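Local structure of amine Dehydrogenase (Pseudomonas putida, 1JMX) at residues 188-192 against 391-395. The protein carries two covalently bound hemes c and probably takes part in electron transfer, as the alpha subunit of a quinohemoprotein amine dehydrogenase. Numbering follows the deposited sequence.
Sequences GHMLA and GRFEA
Arg-392 and Glu-394 grip the peptide group between Leu-191 and Ala-192, one at each of its polar atoms. The guanidinium of Arg-392 gives NH1 to Leu-191 O at 3.2 Å. The oxygen lies at the edge of the guanidinium, in its plane, but the bond is bent, with an N-H...O angle of 137°. The arginine chain runs extended from CG to NE, which carries NH1 out to the carbonyl. On the other side of the peptide, Ala-192 N donates to Glu-394 OE1 at 2.9 Å. This bond is straighter, at 161°, and reaches OE1 from above the carboxylate plane. The peptide belongs to the turn between strands 182-190 and 194-204 of the eight-stranded antiparallel barrel. The turn meets strand 391-400 of another beta domain, so the contact joins domains II and IV, away from the hemes. The glutamate chain bends at chi2 (82°), which turns the carboxylate so that OE1 also lies 3.0 Å from His-189 CE1, at the edge of the ring. With an alanine at Glu-394, the Ala-192 N-H is likely to lose this acceptor and a gap to open beside the His-189 ring. Ala-192 CB rests 3.6 Å from Phe-393 O. Leu-191 CD2 packs 3.7 Å from Arg-392 O, and the leucine side chain also touches Pro-372 of strand 367-378.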
ATOM      1  N   GLY A 188      17.332 -18.596  18.940  1.00 18.41           N
ATOM      2  CA  GLY A 188      16.297 -17.830  18.284  1.00 17.17           C
ATOM      3  C   GLY A 188      14.917 -18.251  18.736  1.00 17.69           C
ATOM      4  O   GLY A 188      14.767 -19.193  19.514  1.00 16.82           O
ATOM      5  N   HIS A 189      13.902 -17.558  18.233  1.00 16.26           N
ATOM      6  CA  HIS A 189      12.528 -17.852  18.589  1.00 14.71           C
ATOM      7  C   HIS A 189      11.573 -17.563  17.443  1.00 15.20           C
ATOM      8  O   HIS A 189      11.623 -16.493  16.839  1.00 14.61           O
ATOM      9  CB  HIS A 189      12.112 -17.018  19.801  1.00 14.87           C
ATOM     10  CG  HIS A 189      10.744 -17.343  20.314  1.00 16.16           C
ATOM     11  ND1 HIS A 189       9.597 -16.834  19.746  1.00 16.96           N
ATOM     12  CD2 HIS A 189      10.338 -18.155  21.317  1.00 16.37           C
ATOM     13  CE1 HIS A 189       8.543 -17.321  20.373  1.00 16.86           C
ATOM     14  NE2 HIS A 189       8.965 -18.126  21.331  1.00 17.66           N
ATOM     15  N   MET A 190      10.714 -18.526  17.141  1.00 14.89           N
ATOM     16  CA  MET A 190       9.723 -18.349  16.097  1.00 16.33           C
ATOM     17  C   MET A 190       8.357 -18.175  16.762  1.00 17.37           C
ATOM     18  O   MET A 190       7.927 -19.024  17.539  1.00 17.54           O
ATOM     19  CB  MET A 190       9.701 -19.551  15.155  1.00 18.11           C
ATOM     20  CG  MET A 190       8.769 -19.371  13.965  1.00 21.71           C
ATOM     21  SD  MET A 190       8.705 -20.803  12.885  1.00 25.57           S
ATOM     22  CE  MET A 190       9.982 -20.399  11.731  1.00 26.96           C
ATOM     23  N   LEU A 191       7.707 -17.047  16.491  1.00 16.67           N
ATOM     24  CA  LEU A 191       6.391 -16.748  17.051  1.00 16.96           C
ATOM     25  C   LEU A 191       5.434 -17.899  16.762  1.00 17.14           C
ATOM     26  O   LEU A 191       5.397 -18.420  15.650  1.00 18.50           O
ATOM     27  CB  LEU A 191       5.855 -15.457  16.431  1.00 17.59           C
ATOM     28  CG  LEU A 191       5.506 -14.253  17.305  1.00 18.44           C
ATOM     29  CD1 LEU A 191       6.537 -13.999  18.390  1.00 18.35           C
ATOM     30  CD2 LEU A 191       5.403 -13.053  16.388  1.00 19.80           C
ATOM     31  N   ALA A 192       4.704 -18.325  17.785  1.00 17.14           N
ATOM     32  CA  ALA A 192       3.744 -19.418  17.672  1.00 16.55           C
ATOM     33  C   ALA A 192       4.358 -20.797  17.415  1.00 17.64           C
ATOM     34  O   ALA A 192       3.632 -21.762  17.154  1.00 18.51           O
ATOM     35  CB  ALA A 192       2.691 -19.097  16.620  1.00 16.77           C
ATOM     36  N   GLY A 391      -1.487 -14.837  10.721  1.00 14.24           N
ATOM     37  CA  GLY A 391      -1.372 -14.047  11.927  1.00 14.26           C
ATOM     38  C   GLY A 391      -0.679 -15.052  12.843  1.00 14.34           C
ATOM     39  O   GLY A 391      -1.069 -16.220  12.879  1.00 14.97           O
ATOM     40  N   ARG A 392       0.404 -14.659  13.500  1.00 14.56           N
ATOM     41  CA  ARG A 392       1.108 -15.577  14.397  1.00 14.37           C
ATOM     42  C   ARG A 392       1.232 -14.896  15.736  1.00 14.41           C
ATOM     43  O   ARG A 392       1.800 -13.809  15.835  1.00 14.15           O
ATOM     44  CB  ARG A 392       2.469 -15.946  13.829  1.00 15.32           C
ATOM     45  CG  ARG A 392       2.369 -16.822  12.603  1.00 16.13           C
ATOM     46  CD  ARG A 392       3.737 -17.140  12.069  1.00 18.59           C
ATOM     47  NE  ARG A 392       3.693 -18.343  11.255  1.00 23.16           N
ATOM     48  CZ  ARG A 392       3.953 -19.558  11.717  1.00 21.39           C
ATOM     49  NH1 ARG A 392       4.285 -19.734  12.991  1.00 22.06           N
ATOM     50  NH2 ARG A 392       3.849 -20.600  10.909  1.00 23.33           N
ATOM     51  N   PHE A 393       0.703 -15.536  16.771  1.00 14.57           N
ATOM     52  CA  PHE A 393       0.696 -14.908  18.076  1.00 15.54           C
ATOM     53  C   PHE A 393       1.332 -15.663  19.211  1.00 17.10           C
ATOM     54  O   PHE A 393       1.514 -16.874  19.156  1.00 18.14           O
ATOM     55  CB  PHE A 393      -0.738 -14.540  18.451  1.00 13.66           C
ATOM     56  CG  PHE A 393      -1.471 -13.820  17.368  1.00 13.37           C
ATOM     57  CD1 PHE A 393      -2.245 -14.526  16.451  1.00 14.99           C
ATOM     58  CD2 PHE A 393      -1.370 -12.445  17.242  1.00 12.78           C
ATOM     59  CE1 PHE A 393      -2.907 -13.866  15.418  1.00 14.03           C
ATOM     60  CE2 PHE A 393      -2.027 -11.776  16.215  1.00 14.18           C
ATOM     61  CZ  PHE A 393      -2.796 -12.489  15.301  1.00 12.90           C
ATOM     62  N   GLU A 394       1.610 -14.919  20.271  1.00 17.81           N
ATOM     63  CA  GLU A 394       2.217 -15.456  21.468  1.00 18.85           C
ATOM     64  C   GLU A 394       1.550 -14.749  22.664  1.00 18.40           C
ATOM     65  O   GLU A 394       1.092 -13.613  22.540  1.00 16.56           O
ATOM     66  CB  GLU A 394       3.713 -15.161  21.422  1.00 21.82           C
ATOM     67  CG  GLU A 394       4.570 -16.140  22.156  1.00 26.62           C
ATOM     68  CD  GLU A 394       4.873 -17.396  21.371  1.00 27.16           C
ATOM     69  OE1 GLU A 394       5.584 -17.311  20.348  1.00 28.53           O
ATOM     70  OE2 GLU A 394       4.443 -18.480  21.806  1.00 31.17           O
ATOM     71  N   ALA A 395       1.414 -15.449  23.787  1.00 17.31           N
ATOM     72  CA  ALA A 395       0.808 -14.855  24.981  1.00 16.15           C
ATOM     73  C   ALA A 395       1.901 -14.534  25.988  1.00 17.01           C
ATOM     74  O   ALA A 395       2.535 -15.432  26.536  1.00 17.64           O
ATOM     75  CB  ALA A 395      -0.214 -15.797  25.589  1.00 15.72           C
TER